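Long-range contact in bottromycin amidohydrolase (Streptomyces purpureus, PDB 6I5S), which probably hydrolyses the follower peptide off thiazoline-bearing bottromycin intermediates with a dinuclear zinc centre, acting as gatekeeper of the biosynthesis: residues Glu29-Arg34 / Val427-Glu432. Residues are numbered along the deposited sequence; the frame is centred on the assembly and turned at random.
Sequences ERLADR and VFLDGE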
loop_
_atom_site.group_PDB
_atom_site.type_symbol
_atom_site.label_atom_id
_atom_site.label_comp_id
_atom_site.label_asym_id
_atom_site.label_seq_id
_atom_site.Cartn_x
_atom_site.Cartn_y
_atom_site.Cartn_z
ATOM N N GLU A 29 -20.269 5.347 -6.768
ATOM C CA GLU A 29 -21.175 4.861 -7.839
ATOM C C GLU A 29 -21.497 5.953 -8.845
ATOM O O GLU A 29 -21.469 5.702 -10.053
ATOM C CB GLU A 29 -22.449 4.320 -7.222
ATOM C CG GLU A 29 -22.215 3.028 -6.485
ATOM C CD GLU A 29 -23.510 2.343 -5.989
ATOM O OE1 GLU A 29 -24.601 2.952 -6.049
ATOM O OE2 GLU A 29 -23.434 1.178 -5.538
ATOM N N ARG A 30 -21.766 7.182 -8.370
ATOM C CA ARG A 30 -22.069 8.289 -9.286
ATOM C C ARG A 30 -20.881 8.599 -10.175
ATOM O O ARG A 30 -21.040 8.842 -11.372
ATOM C CB ARG A 30 -22.463 9.549 -8.512
ATOM C CG ARG A 30 -23.872 9.525 -7.931
ATOM C CD ARG A 30 -24.322 10.922 -7.376
ATOM N NE ARG A 30 -23.345 11.479 -6.432
ATOM C CZ ARG A 30 -23.362 11.287 -5.117
ATOM N NH1 ARG A 30 -24.325 10.567 -4.562
ATOM N NH2 ARG A 30 -22.408 11.808 -4.354
ATOM N N LEU A 31 -19.680 8.613 -9.591
ATOM C CA LEU A 31 -18.474 8.881 -10.359
ATOM C C LEU A 31 -18.232 7.839 -11.441
ATOM O O LEU A 31 -17.618 8.163 -12.465
ATOM C CB LEU A 31 -17.256 8.991 -9.400
ATOM C CG LEU A 31 -17.340 10.240 -8.512
ATOM C CD1 LEU A 31 -16.354 10.096 -7.334
ATOM C CD2 LEU A 31 -17.053 11.544 -9.278
ATOM N N ALA A 32 -18.736 6.590 -11.268
ATOM C CA ALA A 32 -18.464 5.546 -12.244
ATOM C C ALA A 32 -19.281 5.742 -13.512
ATOM O O ALA A 32 -19.037 5.057 -14.512
ATOM C CB ALA A 32 -18.714 4.188 -11.608
ATOM N N ASP A 33 -20.229 6.660 -13.491
ATOM C CA ASP A 33 -20.996 7.025 -14.677
ATOM C C ASP A 33 -20.287 8.067 -15.515
ATOM O O ASP A 33 -20.857 8.569 -16.495
ATOM C CB ASP A 33 -22.388 7.535 -14.277
ATOM C CG ASP A 33 -23.353 6.442 -13.915
ATOM O OD1 ASP A 33 -23.187 5.300 -14.388
ATOM O OD2 ASP A 33 -24.303 6.741 -13.164
ATOM N N ARG A 34 -19.084 8.418 -15.180
ATOM C CA ARG A 34 -18.449 9.525 -15.880
ATOM C C ARG A 34 -17.811 9.036 -17.172
ATOM O O ARG A 34 -17.627 7.819 -17.360
ATOM C CB ARG A 34 -17.403 10.160 -14.997
ATOM C CG ARG A 34 -17.989 10.994 -13.894
ATOM C CD ARG A 34 -17.031 12.026 -13.574
ATOM N NE ARG A 34 -17.565 12.987 -12.630
ATOM C CZ ARG A 34 -16.775 13.770 -11.909
ATOM N NH1 ARG A 34 -15.476 13.738 -12.093
ATOM N NH2 ARG A 34 -17.279 14.612 -11.042
ATOM N N VAL A 427 -11.783 7.241 -15.519
ATOM C CA VAL A 427 -12.577 8.320 -14.927
ATOM C C VAL A 427 -11.613 9.363 -14.382
ATOM O O VAL A 427 -10.737 9.042 -13.571
ATOM C CB VAL A 427 -13.488 7.798 -13.808
ATOM C CG1 VAL A 427 -14.132 8.938 -13.061
ATOM C CG2 VAL A 427 -14.517 6.819 -14.350
ATOM N N PHE A 428 -11.800 10.604 -14.774
ATOM C CA PHE A 428 -10.907 11.678 -14.332
ATOM C C PHE A 428 -11.517 12.385 -13.136
ATOM O O PHE A 428 -12.512 13.100 -13.269
ATOM C CB PHE A 428 -10.643 12.693 -15.438
ATOM C CG PHE A 428 -9.590 13.741 -15.064
ATOM C CD1 PHE A 428 -8.267 13.365 -14.879
ATOM C CD2 PHE A 428 -9.915 15.101 -14.926
ATOM C CE1 PHE A 428 -7.295 14.293 -14.538
ATOM C CE2 PHE A 428 -8.937 16.035 -14.588
ATOM C CZ PHE A 428 -7.628 15.646 -14.414
ATOM N N LEU A 429 -10.884 12.235 -11.989
ATOM C CA LEU A 429 -11.229 12.969 -10.773
ATOM C C LEU A 429 -10.370 14.222 -10.742
ATOM O O LEU A 429 -9.155 14.120 -10.514
ATOM C CB LEU A 429 -10.971 12.136 -9.529
ATOM C CG LEU A 429 -11.585 10.695 -9.517
ATOM C CD1 LEU A 429 -11.129 9.894 -8.343
ATOM C CD2 LEU A 429 -13.120 10.825 -9.569
ATOM N N ASP A 430 -10.982 15.394 -10.931
ATOM C CA ASP A 430 -10.216 16.624 -10.879
ATOM C C ASP A 430 -10.013 17.076 -9.432
ATOM O O ASP A 430 -10.430 16.428 -8.481
ATOM C CB ASP A 430 -10.847 17.732 -11.752
ATOM C CG ASP A 430 -12.168 18.246 -11.248
ATOM O OD1 ASP A 430 -12.493 18.122 -10.067
ATOM O OD2 ASP A 430 -12.940 18.808 -12.074
ATOM N N GLY A 431 -9.327 18.203 -9.259
ATOM C CA GLY A 431 -8.949 18.617 -7.921
ATOM C C GLY A 431 -10.146 18.903 -7.045
ATOM O O GLY A 431 -10.128 18.635 -5.856
ATOM N N GLU A 432 -11.222 19.437 -7.629
ATOM C CA GLU A 432 -12.407 19.678 -6.829
ATOM C C GLU A 432 -13.091 18.381 -6.475
ATOM O O GLU A 432 -13.626 18.255 -5.377
ATOM C CB GLU A 432 -13.377 20.632 -7.565
ATOM C CG GLU A 432 -12.801 22.053 -7.733
ATOM C CD GLU A 432 -13.838 23.100 -8.145
ATOM O OE1 GLU A 432 -14.958 22.712 -8.526
ATOM O OE2 GLU A 432 -13.528 24.312 -8.083
#
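The guanidinium of R34 comes alongside strand 427-430 and turns its edge to the carbonyl of F428. NH1 gives F428 O a weak hydrogen bond, 3.3 Å long and bent to 121° at the hydrogen. The chain is extended from CG to NE (chi3 173°), which carries the charged end along the strand. The stronger partner of the guanidinium is D433, just past the segment, whose OD2 forms a salt bridge with the same NH1. One face of the guanidinium is covered by L31, whose CD2 sits 3.4 Å above the plane, over its centre. L31 also meets L429, and the two side chains cross at about a right angle. L429 offers CD2, 4.0 Å from L31 CD1. L437 of helix 431-444 touches both leucines. Nearer the start of the strand, V427 points its branches at the type I turn L31-R34. V427 CG1 lies 3.6 Å from L31 O and 4.0 Å from R34 CB. L31 O also accepts the backbone N-H of R34. The contact thus joins the C-terminal end of helix 23-31 to the strand and to the start of helix 431-444, where D430 is the N-cap and accepts from D433 N. Within the contact, the leucine pair and V427 supply the apolar packing. D433 and the L31 methyl over the face probably fix the guanidinium, and the bent F428 bond adds little.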